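Local coordinates for protein NalP translocator (Neisseria meningitidis, PDB 1UYN) that inserts into the bacterial outer membrane as the translocator domain of an autotransporter, forming a hydrophilic pore through which the passenger protease domain reaches the cell surface, at residues 120-126 with 158-164; 13-18 with 132-138; 178-182 with 233-239; 198-203 with 240-245; 210-216 with 227-232. All coordinates share one frame; numbering follows the deposited sequence.

How the contacts relate
All five contacts belong to one closed twelve-stranded antiparallel barrel with the helix 12-34 running through it. Contacts 1 and 5 are hairpin pairings towards one end, their centres about 13 Å apart. Contacts 2 and 4, with centres about 11 Å apart, sit towards the other end, where the helix meets the wall and a loop. Contact 3 lies between and touches contacts 1 and 5. Contact 5 is nested inside both contact 3 and contact 4, while contacts 1 and 2, which share strand 121-139, cross along the chain, as do contacts 3 and 4. They sample a wall of neighbouring strands and the helix that occupies its pore.

Contact 1: 120-126 with 158-164; sequences IGYLKGL and GALGGVN
Tyr122 sets its CG between its own backbone N and carbonyl carbon (chi1 55°), and this lays the phenol ring across the neighbouring strand, over the backbone of Gly162. The glycine, with no side chain on that side, leaves the place the ring takes: Gly162 CA lies 3.9 Å from the centroid of the Tyr122 ring, 22° off the normal, in a CH-pi contact somewhat towards the rim. An aromatic side chain lying over a cross-strand glycine in this way is the pairing known from beta sheets as aromatic rescue.

Beneath the ring the two segments run antiparallel, their axes 4.6 Å apart at closest approach. Hydrogen-bonded pairs come at Tyr122 with Gly162, Lys124 with Leu160 and Leu126 with Gly158. The bond from Lys124 N to Leu160 O (2.8 Å) is nearly straight at 172°, and Leu160 N returns one to Lys124 O (3.0 Å). On the face that carries Tyr122 and Lys124, Leu126 CD1 also meets Leu160 CD1 at 4.2 Å, the two side chains crossing at a slant. Leu123, Ala159 and Val163 point to the other face, on the surface of the barrel.

The polar ends look inward. Tyr122 OH is hydrogen-bonded to Glu176, and Lys124 NZ makes salt bridges with both Asp37 and Glu176, which probably keeps the lysine charged. Strand 121-139 is bonded on its far edge to strand 100-117, strand 145-163 on its far edge to strand 172-192, and the helix 12-34 packs against Leu126 and Leu160 from inside the barrel.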
# COMPACT_ATOMS: atom_id res chain seq x y z
N ILE A 120 8.70 8.59 -24.79
CA ILE A 120 9.26 9.65 -23.93
C ILE A 120 8.75 9.70 -22.50
O ILE A 120 9.25 10.48 -21.71
CB ILE A 120 9.01 11.02 -24.53
CG1 ILE A 120 7.64 11.57 -24.09
CG2 ILE A 120 9.18 10.98 -26.01
CD1 ILE A 120 7.07 12.61 -24.98
N GLY A 121 7.74 8.93 -22.15
CA GLY A 121 7.19 9.06 -20.81
C GLY A 121 5.73 8.73 -20.82
O GLY A 121 5.20 8.36 -21.84
N TYR A 122 5.08 8.86 -19.68
CA TYR A 122 3.71 8.38 -19.57
C TYR A 122 2.95 9.06 -18.48
O TYR A 122 3.53 9.72 -17.67
CB TYR A 122 3.69 6.87 -19.28
CG TYR A 122 4.48 6.53 -18.07
CD1 TYR A 122 3.93 6.64 -16.80
CD2 TYR A 122 5.81 6.18 -18.18
CE1 TYR A 122 4.67 6.36 -15.70
CE2 TYR A 122 6.56 5.92 -17.07
CZ TYR A 122 5.99 5.99 -15.85
OH TYR A 122 6.76 5.73 -14.78
N LEU A 123 1.64 8.87 -18.45
CA LEU A 123 0.88 9.28 -17.28
C LEU A 123 0.16 8.09 -16.77
O LEU A 123 -0.23 7.27 -17.55
CB LEU A 123 -0.08 10.45 -17.62
CG LEU A 123 -1.63 10.39 -17.56
CD1 LEU A 123 -2.30 10.51 -16.15
CD2 LEU A 123 -2.15 11.51 -18.45
N LYS A 124 0.01 7.98 -15.44
CA LYS A 124 -0.79 6.94 -14.78
C LYS A 124 -1.95 7.53 -13.96
O LYS A 124 -1.75 8.47 -13.23
CB LYS A 124 0.06 6.15 -13.80
CG LYS A 124 1.14 5.24 -14.38
CD LYS A 124 1.77 4.32 -13.27
CE LYS A 124 2.89 3.39 -13.83
NZ LYS A 124 3.90 3.07 -12.81
N GLY A 125 -3.14 6.95 -14.08
CA GLY A 125 -4.25 7.15 -13.16
C GLY A 125 -4.43 5.90 -12.33
O GLY A 125 -4.33 4.82 -12.83
N LEU A 126 -4.63 6.05 -11.04
CA LEU A 126 -4.84 4.94 -10.10
C LEU A 126 -6.10 5.22 -9.28
O LEU A 126 -6.41 6.35 -8.97
CB LEU A 126 -3.64 4.81 -9.14
CG LEU A 126 -2.25 4.80 -9.80
CD1 LEU A 126 -1.15 4.96 -8.80
CD2 LEU A 126 -2.03 3.53 -10.60
N GLY A 158 -4.95 8.50 -7.65
CA GLY A 158 -3.56 8.74 -7.92
C GLY A 158 -3.35 9.27 -9.32
O GLY A 158 -4.03 8.86 -10.28
N ALA A 159 -2.40 10.19 -9.43
CA ALA A 159 -2.01 10.69 -10.69
C ALA A 159 -0.50 10.73 -10.66
O ALA A 159 0.06 11.31 -9.78
CB ALA A 159 -2.60 12.06 -10.93
N LEU A 160 0.15 10.06 -11.58
CA LEU A 160 1.58 10.09 -11.67
C LEU A 160 2.00 10.38 -13.11
O LEU A 160 1.35 9.96 -14.04
CB LEU A 160 2.16 8.75 -11.23
CG LEU A 160 1.92 8.25 -9.81
CD1 LEU A 160 2.49 6.84 -9.65
CD2 LEU A 160 2.53 9.18 -8.76
N GLY A 161 3.07 11.13 -13.27
CA GLY A 161 3.73 11.24 -14.55
C GLY A 161 5.11 10.61 -14.44
O GLY A 161 5.74 10.72 -13.39
N GLY A 162 5.55 9.92 -15.49
CA GLY A 162 6.92 9.45 -15.58
C GLY A 162 7.65 9.70 -16.88
O GLY A 162 7.07 9.61 -17.91
N VAL A 163 8.93 10.05 -16.80
CA VAL A 163 9.86 10.09 -17.95
C VAL A 163 10.80 8.88 -17.89
O VAL A 163 10.98 8.28 -16.84
CB VAL A 163 10.77 11.28 -17.92
CG1 VAL A 163 10.00 12.62 -17.67
CG2 VAL A 163 11.85 11.06 -16.86
N ASN A 164 11.44 8.54 -19.00
CA ASN A 164 12.13 7.25 -19.06
C ASN A 164 13.60 7.19 -19.54
O ASN A 164 13.97 6.29 -20.29
CB ASN A 164 11.23 6.26 -19.81
CG ASN A 164 11.06 4.94 -19.04
OD1 ASN A 164 12.07 4.28 -18.73
ND2 ASN A 164 9.81 4.55 -18.70

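Contact 2: 13-18 with 132-138; sequences VYADST and YKNSISR
Ile136 and Tyr14 give up the largest areas to this contact, and they meet directly. The isoleucine lies over one face of the tyrosine ring: its CG1 is 3.4 Å from Tyr14 CE1, while its CG2 reaches the other end of the ring, near the hydroxyl. Both branches can do this because CG1 stands anti to the carbonyl carbon (chi1 -87°) and CG2 anti to the backbone N, so the side chain spans one face of the ring from CD1 to OH. Tyr14 OH itself is hydrogen-bonded to Glu191, and that glutamate also forms a salt bridge with Arg138, which ties the hydroxyl and the arginine to one carboxylate. Val13 CG1 extends the apolar patch, sliding past Ile136 CG2 at 3.9 Å and touching Arg138 CD at the same distance.

Here the helix 12-34 fills the pore of the barrel: its first turns pack against inward-pointing side chains of strand 121-139, with the axes of the short segments 9.6 Å apart at closest approach and their directions 141° apart.

Thr18, next in buried area, works by polar means as well as packing. Its OG1 accepts a hydrogen bond from a water (2.9 Å), and the same water accepts one from Asn134 ND2 at 2.7 Å, bridging helix and strand. Asn134 OD1 is in turn held by Thr104. The methyl CG2 of Thr18 approaches Tyr132 OH at 3.3 Å, the side chains crossing at about a right angle. Gln186 receives both Thr18 OG1 and Tyr132 OH as hydrogen-bond partners.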
# COMPACT_ATOMS: atom_id res chain seq x y z
N VAL A 13 -5.40 3.55 20.13
CA VAL A 13 -5.29 2.29 19.41
C VAL A 13 -6.19 2.23 18.18
O VAL A 13 -5.78 1.67 17.15
CB VAL A 13 -5.50 1.05 20.32
CG1 VAL A 13 -7.00 0.87 20.76
CG2 VAL A 13 -4.99 -0.19 19.61
N TYR A 14 -7.35 2.84 18.24
CA TYR A 14 -8.14 2.93 17.03
C TYR A 14 -7.52 3.84 15.97
O TYR A 14 -7.49 3.48 14.81
CB TYR A 14 -9.55 3.33 17.35
CG TYR A 14 -10.21 2.33 18.20
CD1 TYR A 14 -10.83 1.26 17.64
CD2 TYR A 14 -10.19 2.44 19.59
CE1 TYR A 14 -11.43 0.30 18.44
CE2 TYR A 14 -10.80 1.49 20.39
CZ TYR A 14 -11.40 0.42 19.81
OH TYR A 14 -12.00 -0.53 20.54
N ALA A 15 -7.03 5.03 16.34
CA ALA A 15 -6.37 5.93 15.37
C ALA A 15 -5.18 5.26 14.70
O ALA A 15 -5.01 5.35 13.51
CB ALA A 15 -5.89 7.21 16.05
N ASP A 16 -4.37 4.59 15.51
CA ASP A 16 -3.13 3.98 15.09
C ASP A 16 -3.31 2.80 14.17
O ASP A 16 -2.53 2.62 13.24
CB ASP A 16 -2.38 3.51 16.34
CG ASP A 16 -1.82 4.66 17.16
OD1 ASP A 16 -1.84 5.79 16.65
OD2 ASP A 16 -1.36 4.55 18.32
N SER A 17 -4.28 1.95 14.47
CA SER A 17 -4.57 0.79 13.61
C SER A 17 -5.11 1.26 12.28
O SER A 17 -4.62 0.85 11.22
CB SER A 17 -5.54 -0.17 14.26
OG SER A 17 -6.64 0.52 14.82
N THR A 18 -6.06 2.19 12.30
CA THR A 18 -6.51 2.78 11.03
C THR A 18 -5.36 3.37 10.24
O THR A 18 -5.23 3.10 9.05
CB THR A 18 -7.53 3.87 11.26
OG1 THR A 18 -8.62 3.35 12.02
CG2 THR A 18 -8.13 4.27 9.94
N TYR A 132 -12.51 -2.07 5.30
CA TYR A 132 -11.67 -2.64 6.33
C TYR A 132 -12.45 -2.89 7.61
O TYR A 132 -13.48 -2.29 7.84
CB TYR A 132 -10.39 -1.80 6.55
CG TYR A 132 -10.59 -0.46 7.21
CD1 TYR A 132 -10.63 -0.35 8.58
CD2 TYR A 132 -10.72 0.69 6.45
CE1 TYR A 132 -10.81 0.85 9.18
CE2 TYR A 132 -10.92 1.91 7.06
CZ TYR A 132 -10.95 1.98 8.44
OH TYR A 132 -11.14 3.21 9.08
N LYS A 133 -11.99 -3.85 8.38
CA LYS A 133 -12.54 -4.13 9.68
C LYS A 133 -11.39 -4.21 10.67
O LYS A 133 -10.50 -5.00 10.50
CB LYS A 133 -13.33 -5.45 9.67
CG LYS A 133 -14.15 -5.63 10.95
CD LYS A 133 -15.16 -6.80 10.88
CE LYS A 133 -14.76 -7.98 11.83
NZ LYS A 133 -15.81 -8.30 12.89
N ASN A 134 -11.45 -3.40 11.71
CA ASN A 134 -10.44 -3.41 12.77
C ASN A 134 -11.06 -4.03 14.00
O ASN A 134 -12.12 -3.60 14.46
CB ASN A 134 -10.00 -1.97 13.12
CG ASN A 134 -9.18 -1.32 12.02
OD1 ASN A 134 -8.74 -1.98 11.07
ND2 ASN A 134 -8.99 -0.02 12.12
N SER A 135 -10.42 -5.07 14.50
CA SER A 135 -10.80 -5.67 15.77
C SER A 135 -9.77 -5.26 16.78
O SER A 135 -8.63 -5.47 16.58
CB SER A 135 -10.82 -7.16 15.66
OG SER A 135 -11.98 -7.52 14.99
N ILE A 136 -10.20 -4.62 17.84
CA ILE A 136 -9.30 -4.14 18.86
C ILE A 136 -9.59 -4.92 20.08
O ILE A 136 -10.72 -5.15 20.37
CB ILE A 136 -9.57 -2.67 19.10
CG1 ILE A 136 -8.77 -1.79 18.12
CG2 ILE A 136 -9.21 -2.30 20.49
CD1 ILE A 136 -9.01 -2.05 16.64
N SER A 137 -8.57 -5.38 20.79
CA SER A 137 -8.72 -5.64 22.21
C SER A 137 -7.69 -4.83 22.98
O SER A 137 -6.55 -4.70 22.56
CB SER A 137 -8.61 -7.11 22.57
OG SER A 137 -7.75 -7.74 21.68
N ARG A 138 -8.13 -4.23 24.09
CA ARG A 138 -7.26 -3.45 24.95
C ARG A 138 -7.43 -3.81 26.41
O ARG A 138 -8.53 -3.68 26.96
CB ARG A 138 -7.46 -1.92 24.82
CG ARG A 138 -8.60 -1.41 24.04
CD ARG A 138 -8.73 0.10 24.17
NE ARG A 138 -9.95 0.43 24.90
CZ ARG A 138 -10.04 1.23 25.94
NH1 ARG A 138 -8.97 1.83 26.44
NH2 ARG A 138 -11.22 1.44 26.50
O HOH W 1 -9.75 1.62 14.08

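Contact 3: 178-182 with 233-239; sequences GLRYD and ERDLNGR
Leu179 and Leu236 have CA atoms 9.3 Å apart, a spacing filled by strand 199-219, which runs between strands 172-192 and 224-235, so side chains reach across an intervening strand. On the surface, Leu179 CD2 meets Leu236 CD1 at 3.8 Å.

On the inner side a salt-bridge network takes over. Arg239 grips Asp182 end-on, its NH1 and NH2 both bonded to the single oxygen Asp182 OD2 (3.0 Å each), which lies in the guanidinium plane; NH1 comes to the anti lone pair. Arg180 NH1 reaches the syn lone pair of that oxygen at 2.9 Å. A bend at chi3 (-74°) sets the Arg239 guanidinium between two aspartates: along its adjoining edge it grips Asp235 side-on, NE bonding to Asp235 OD2 at 2.6 Å and NH2 to Asp235 OD1. Arg180 NH2 adds a weak bond to Glu233 OE2 (2.9 Å), and Glu233 also bridges to Lys30 of the helix.

With three donors round one carboxylate oxygen, Asp182 probably stays ionised, and its charge probably offsets that of the two arginines, Arg180 NH1 lying 3.8 Å from Arg239 NH2. The chain of alternating charges fixes both guanidinium groups inside the hydrophilic barrel.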
# COMPACT_ATOMS: atom_id res chain seq x y z
N GLY A 178 4.01 12.21 -8.46
CA GLY A 178 2.65 12.69 -8.48
C GLY A 178 1.99 12.85 -7.13
O GLY A 178 2.61 13.25 -6.18
N LEU A 179 0.69 12.58 -7.10
CA LEU A 179 -0.06 12.73 -5.91
C LEU A 179 -0.92 11.50 -5.71
O LEU A 179 -1.24 10.83 -6.66
CB LEU A 179 -0.92 13.98 -6.04
CG LEU A 179 -0.22 15.29 -6.36
CD1 LEU A 179 -1.29 16.27 -6.74
CD2 LEU A 179 0.63 15.82 -5.20
N ARG A 180 -1.27 11.22 -4.46
CA ARG A 180 -2.28 10.21 -4.14
C ARG A 180 -3.18 10.86 -3.10
O ARG A 180 -2.70 11.42 -2.17
CB ARG A 180 -1.62 8.98 -3.56
CG ARG A 180 -2.60 7.80 -3.35
CD ARG A 180 -2.46 7.13 -1.98
NE ARG A 180 -1.11 6.66 -1.76
CZ ARG A 180 -0.49 6.61 -0.59
NH1 ARG A 180 -1.07 7.03 0.53
NH2 ARG A 180 0.75 6.14 -0.56
N TYR A 181 -4.48 10.81 -3.30
CA TYR A 181 -5.42 11.31 -2.33
C TYR A 181 -6.09 10.13 -1.64
O TYR A 181 -6.67 9.31 -2.32
CB TYR A 181 -6.49 12.13 -3.03
CG TYR A 181 -7.41 12.88 -2.09
CD1 TYR A 181 -6.92 13.90 -1.31
CD2 TYR A 181 -8.78 12.58 -2.01
CE1 TYR A 181 -7.74 14.61 -0.43
CE2 TYR A 181 -9.62 13.28 -1.15
CZ TYR A 181 -9.08 14.31 -0.36
OH TYR A 181 -9.85 15.06 0.51
N ASP A 182 -5.99 10.05 -0.31
CA ASP A 182 -6.63 8.99 0.47
C ASP A 182 -7.82 9.56 1.14
O ASP A 182 -7.67 10.47 1.95
CB ASP A 182 -5.73 8.49 1.59
CG ASP A 182 -4.49 7.84 1.09
OD1 ASP A 182 -4.45 7.43 -0.09
OD2 ASP A 182 -3.51 7.72 1.85
N GLU A 233 8.24 10.44 -0.11
CA GLU A 233 6.81 10.34 0.14
C GLU A 233 6.49 11.13 1.41
O GLU A 233 7.23 11.10 2.38
CB GLU A 233 6.44 8.87 0.25
CG GLU A 233 5.07 8.55 0.85
CD GLU A 233 4.46 7.24 0.29
OE1 GLU A 233 5.13 6.55 -0.59
OE2 GLU A 233 3.29 6.96 0.68
N ARG A 234 5.42 11.89 1.39
CA ARG A 234 5.14 12.80 2.48
C ARG A 234 3.70 13.23 2.44
O ARG A 234 3.20 13.63 1.41
CB ARG A 234 6.01 14.04 2.35
CG ARG A 234 5.98 14.98 3.54
CD ARG A 234 6.78 16.18 3.29
NE ARG A 234 7.27 16.86 4.49
CZ ARG A 234 6.53 17.67 5.19
NH1 ARG A 234 5.25 17.90 4.87
NH2 ARG A 234 7.06 18.25 6.23
N ASP A 235 3.02 13.23 3.57
CA ASP A 235 1.67 13.75 3.57
C ASP A 235 1.77 15.25 3.37
O ASP A 235 2.68 15.91 3.87
CB ASP A 235 0.91 13.37 4.83
CG ASP A 235 0.66 11.87 4.94
OD1 ASP A 235 0.85 11.12 3.97
OD2 ASP A 235 0.28 11.32 5.98
N LEU A 236 0.90 15.78 2.53
CA LEU A 236 0.92 17.19 2.22
C LEU A 236 -0.03 17.95 3.11
O LEU A 236 0.07 19.18 3.19
CB LEU A 236 0.64 17.42 0.71
CG LEU A 236 1.62 16.66 -0.19
CD1 LEU A 236 1.41 16.97 -1.66
CD2 LEU A 236 3.06 16.98 0.25
N ASN A 237 -0.91 17.22 3.79
CA ASN A 237 -1.83 17.75 4.80
C ASN A 237 -2.00 16.82 5.96
O ASN A 237 -1.26 15.87 6.12
CB ASN A 237 -3.18 18.13 4.19
CG ASN A 237 -4.01 16.93 3.72
OD1 ASN A 237 -3.49 15.98 3.10
ND2 ASN A 237 -5.33 17.00 3.95
N GLY A 238 -2.97 17.09 6.79
CA GLY A 238 -3.17 16.31 8.01
C GLY A 238 -3.68 14.91 7.80
O GLY A 238 -4.49 14.63 6.90
N ARG A 239 -3.18 14.00 8.61
CA ARG A 239 -3.65 12.63 8.56
C ARG A 239 -3.91 12.25 9.98
O ARG A 239 -3.08 11.64 10.62
CB ARG A 239 -2.64 11.70 7.92
CG ARG A 239 -3.21 10.33 7.60
CD ARG A 239 -2.18 9.33 7.18
NE ARG A 239 -1.65 9.52 5.82
CZ ARG A 239 -2.27 9.11 4.69
NH1 ARG A 239 -3.47 8.53 4.73
NH2 ARG A 239 -1.68 9.32 3.53

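Contact 4: 198-203 with 240-245; sequences WSGNSL and DYTVTG
At one end of the barrel, the loop that follows strand 224-235 folds back against the start of strand 199-219, and the two pieces meet through Trp198, Asn201 and Leu203 on one side and Tyr241, Val243 and Thr244 on the other. A single clear backbone bond joins them: Asn201 N donates to Thr244 O at 2.8 Å, almost straight at 170°. Close by, Gly245 CA makes a CH contact with Ser199 O (3.2 Å).

Trp198 meets this junction with the edge of its indole. A chi1 of -157° points the ring system away from its own backbone N and towards the loop, and the six-membered ring brings CH2 to 3.3 Å from Val243 CG2, a methyl that sits at the ring edge. Further along the indole, CZ2 lies 3.8 Å from Gly245 CA. Val243 CB in turn faces Asn201 O, so the valine is enclosed between tryptophan and strand backbone.

Leu203 forms a second apolar patch, its CD2 3.7 Å from Tyr241 CA and 4.1 Å from Tyr241 CD1. The hydroxyl of that tyrosine is hydrogen-bonded to Arg239 NH1, and its side chain also packs on Thr18 and Ala19 of the helix within the barrel.

Asp240 OD1 accepts from Thr242 N at 3.2 Å, an Asx turn within the loop. Side-chain packing plus a lone backbone bond fits a long strand-connecting loop of an outer-membrane barrel.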
# COMPACT_ATOMS: atom_id res chain seq x y z
N TRP A 198 -15.60 2.10 25.52
CA TRP A 198 -15.47 3.35 24.84
C TRP A 198 -16.25 3.29 23.53
O TRP A 198 -16.28 2.26 22.84
CB TRP A 198 -13.98 3.59 24.55
CG TRP A 198 -13.64 5.04 24.35
CD1 TRP A 198 -13.59 6.03 25.30
CD2 TRP A 198 -13.32 5.66 23.12
NE1 TRP A 198 -13.25 7.23 24.72
CE2 TRP A 198 -13.08 7.03 23.38
CE3 TRP A 198 -13.21 5.20 21.81
CZ2 TRP A 198 -12.75 7.93 22.39
CZ3 TRP A 198 -12.88 6.08 20.83
CH2 TRP A 198 -12.65 7.45 21.13
N SER A 199 -16.90 4.39 23.18
CA SER A 199 -17.52 4.49 21.90
C SER A 199 -16.83 5.58 21.12
O SER A 199 -16.25 6.49 21.70
CB SER A 199 -19.03 4.72 22.04
OG SER A 199 -19.38 6.07 22.31
N GLY A 200 -16.88 5.48 19.80
CA GLY A 200 -16.35 6.51 18.95
C GLY A 200 -17.19 6.79 17.73
O GLY A 200 -17.75 5.90 17.12
N ASN A 201 -17.22 8.06 17.36
CA ASN A 201 -18.01 8.56 16.24
C ASN A 201 -17.31 8.32 14.93
O ASN A 201 -16.12 8.05 14.89
CB ASN A 201 -18.25 10.06 16.34
CG ASN A 201 -19.17 10.47 17.48
OD1 ASN A 201 -19.86 9.68 18.12
ND2 ASN A 201 -19.19 11.74 17.70
N SER A 202 -18.09 8.41 13.85
CA SER A 202 -17.58 8.30 12.50
C SER A 202 -16.66 9.42 12.19
O SER A 202 -16.69 10.46 12.79
CB SER A 202 -18.71 8.27 11.47
OG SER A 202 -19.42 9.49 11.49
N LEU A 203 -15.89 9.19 11.17
CA LEU A 203 -14.74 9.96 10.88
C LEU A 203 -14.55 9.93 9.34
O LEU A 203 -14.52 8.88 8.77
CB LEU A 203 -13.54 9.31 11.58
CG LEU A 203 -12.18 9.85 11.14
CD1 LEU A 203 -12.07 11.24 11.76
CD2 LEU A 203 -11.05 8.96 11.56
N ASP A 240 -5.06 12.68 10.47
CA ASP A 240 -5.53 12.41 11.82
C ASP A 240 -6.67 11.40 11.75
O ASP A 240 -7.71 11.66 11.10
CB ASP A 240 -6.08 13.72 12.40
CG ASP A 240 -5.99 13.80 13.91
OD1 ASP A 240 -5.85 12.75 14.60
OD2 ASP A 240 -6.09 14.93 14.46
N TYR A 241 -6.46 10.25 12.38
CA TYR A 241 -7.50 9.26 12.50
C TYR A 241 -7.95 9.11 13.94
O TYR A 241 -8.59 8.13 14.29
CB TYR A 241 -7.02 7.95 11.92
CG TYR A 241 -6.71 8.04 10.44
CD1 TYR A 241 -7.51 8.80 9.58
CD2 TYR A 241 -5.64 7.33 9.90
CE1 TYR A 241 -7.24 8.90 8.23
CE2 TYR A 241 -5.34 7.40 8.53
CZ TYR A 241 -6.15 8.20 7.70
OH TYR A 241 -5.88 8.30 6.35
N THR A 242 -7.68 10.10 14.76
CA THR A 242 -8.19 10.12 16.11
C THR A 242 -9.68 10.38 16.10
O THR A 242 -10.13 11.40 15.59
CB THR A 242 -7.45 11.18 16.92
OG1 THR A 242 -6.10 10.73 17.12
CG2 THR A 242 -8.02 11.30 18.30
N VAL A 243 -10.45 9.44 16.64
CA VAL A 243 -11.90 9.55 16.67
C VAL A 243 -12.35 10.29 17.91
O VAL A 243 -11.77 10.13 18.98
CB VAL A 243 -12.62 8.17 16.59
CG1 VAL A 243 -12.11 7.37 15.43
CG2 VAL A 243 -12.46 7.40 17.83
N THR A 244 -13.35 11.14 17.71
CA THR A 244 -14.15 11.76 18.76
C THR A 244 -15.07 10.71 19.35
O THR A 244 -15.85 10.11 18.63
CB THR A 244 -15.09 12.80 18.13
OG1 THR A 244 -14.32 13.82 17.52
CG2 THR A 244 -15.95 13.49 19.21
N GLY A 245 -15.02 10.52 20.67
CA GLY A 245 -15.97 9.66 21.37
C GLY A 245 -16.47 10.34 22.60
O GLY A 245 -16.04 9.92 23.65

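Contact 5: 210-216 with 227-232; sequences GLAGLKL and FATAGV
Lys215 and Phe227 provide the contact's cation-pi interaction: Lys215 NZ sits over one face of the Phe227 ring, 3.7 Å from its centroid and 14° off the normal, displaced towards the rim. Lys215 CE follows at 4.1 Å from the same centroid, so the end of the chain lies over the ring as well as the charge. The chain leaves opposite the backbone N (chi1 -176°), and bends at chi3 and chi4 turn the ammonium onto the ring. Arg286 of strand 281-292 touches both Lys215 and Phe227.

The backbone bonds form a regular antiparallel pattern. Leu216 N donates to Ala228 O (2.9 Å), nearly straight at 174°, and Leu214 N donates to Ala230 O at 2.8 Å; Ala228 N and Ala230 N return bonds to Leu216 O and Leu214 O. At the other end Val232 N donates to Ala212 O, while the reverse bond from Ala212 N is weak. These are the paired strands of a beta hairpin, 199-219 with 224-235, two adjacent staves of the transmembrane barrel. Between the hydrogen-bonded pairs, Gly213 faces Gly231, their CA atoms 4.0 Å apart.

CA-H...O contacts lie between the N-H...O bonds, among them Thr229 CA to Leu214 O at 3.2 Å. Apolar packing across the pair is slight: Ala212 CB lies 4.5 Å from Val232 CB. Those two, with Leu214, Leu216, Ala228 and Ala230, line the surface that probably faces lipid, whereas Lys215 and Thr229 point to the interior.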
# COMPACT_ATOMS: atom_id res chain seq x y z
N GLY A 210 2.35 13.52 -1.60
CA GLY A 210 3.26 13.76 -2.70
C GLY A 210 4.28 12.65 -2.72
O GLY A 210 4.74 12.19 -1.69
N LEU A 211 4.63 12.25 -3.93
CA LEU A 211 5.39 11.02 -4.23
C LEU A 211 6.34 11.38 -5.34
O LEU A 211 6.04 12.23 -6.18
CB LEU A 211 4.47 9.91 -4.75
CG LEU A 211 3.34 9.54 -3.79
CD1 LEU A 211 2.15 8.98 -4.57
CD2 LEU A 211 3.81 8.53 -2.73
N ALA A 212 7.47 10.71 -5.35
CA ALA A 212 8.57 11.06 -6.24
C ALA A 212 9.56 9.95 -6.09
O ALA A 212 9.68 9.39 -5.01
CB ALA A 212 9.20 12.41 -5.87
N GLY A 213 10.24 9.58 -7.15
CA GLY A 213 10.86 8.28 -7.17
C GLY A 213 11.68 8.02 -8.40
O GLY A 213 11.52 8.67 -9.42
N LEU A 214 12.56 7.03 -8.25
CA LEU A 214 13.63 6.70 -9.21
C LEU A 214 13.64 5.21 -9.32
O LEU A 214 13.51 4.53 -8.32
CB LEU A 214 14.98 7.09 -8.64
CG LEU A 214 15.36 8.57 -8.63
CD1 LEU A 214 16.88 8.78 -8.31
CD2 LEU A 214 14.99 9.22 -9.97
N LYS A 215 13.74 4.70 -10.53
CA LYS A 215 13.83 3.25 -10.78
C LYS A 215 14.96 3.03 -11.78
O LYS A 215 14.97 3.62 -12.85
CB LYS A 215 12.52 2.68 -11.31
CG LYS A 215 12.50 1.14 -11.50
CD LYS A 215 11.07 0.65 -11.82
CE LYS A 215 11.03 -0.57 -12.76
NZ LYS A 215 10.04 -1.63 -12.30
N LEU A 216 15.94 2.23 -11.39
CA LEU A 216 17.11 1.96 -12.19
C LEU A 216 16.98 0.48 -12.52
O LEU A 216 17.38 -0.37 -11.73
CB LEU A 216 18.37 2.30 -11.39
CG LEU A 216 19.78 2.13 -11.95
CD1 LEU A 216 20.07 3.06 -13.15
CD2 LEU A 216 20.84 2.38 -10.82
N PHE A 227 16.04 -4.24 -10.63
CA PHE A 227 16.00 -2.78 -10.43
C PHE A 227 16.30 -2.36 -9.02
O PHE A 227 16.06 -3.11 -8.10
CB PHE A 227 14.68 -2.15 -10.85
CG PHE A 227 13.59 -3.11 -10.94
CD1 PHE A 227 12.92 -3.51 -9.81
CD2 PHE A 227 13.20 -3.63 -12.18
CE1 PHE A 227 11.85 -4.43 -9.89
CE2 PHE A 227 12.14 -4.56 -12.30
CZ PHE A 227 11.46 -4.96 -11.14
N ALA A 228 16.88 -1.18 -8.89
CA ALA A 228 16.97 -0.49 -7.63
C ALA A 228 15.94 0.64 -7.69
O ALA A 228 15.67 1.14 -8.76
CB ALA A 228 18.36 0.04 -7.43
N THR A 229 15.35 0.97 -6.53
CA THR A 229 14.41 2.10 -6.38
C THR A 229 14.79 2.98 -5.19
O THR A 229 15.15 2.48 -4.13
CB THR A 229 12.96 1.65 -6.09
OG1 THR A 229 12.96 0.75 -4.96
CG2 THR A 229 12.36 0.88 -7.22
N ALA A 230 14.66 4.28 -5.38
CA ALA A 230 14.79 5.24 -4.30
C ALA A 230 13.61 6.20 -4.44
O ALA A 230 13.26 6.59 -5.55
CB ALA A 230 16.09 5.96 -4.41
N GLY A 231 12.98 6.58 -3.33
CA GLY A 231 11.78 7.39 -3.41
C GLY A 231 11.56 8.26 -2.20
O GLY A 231 12.15 8.08 -1.15
N VAL A 232 10.63 9.18 -2.37
CA VAL A 232 10.29 10.17 -1.37
C VAL A 232 8.76 10.19 -1.30
O VAL A 232 8.06 9.95 -2.28
CB VAL A 232 10.91 11.48 -1.82
CG1 VAL A 232 10.13 12.66 -1.37
CG2 VAL A 232 12.35 11.56 -1.35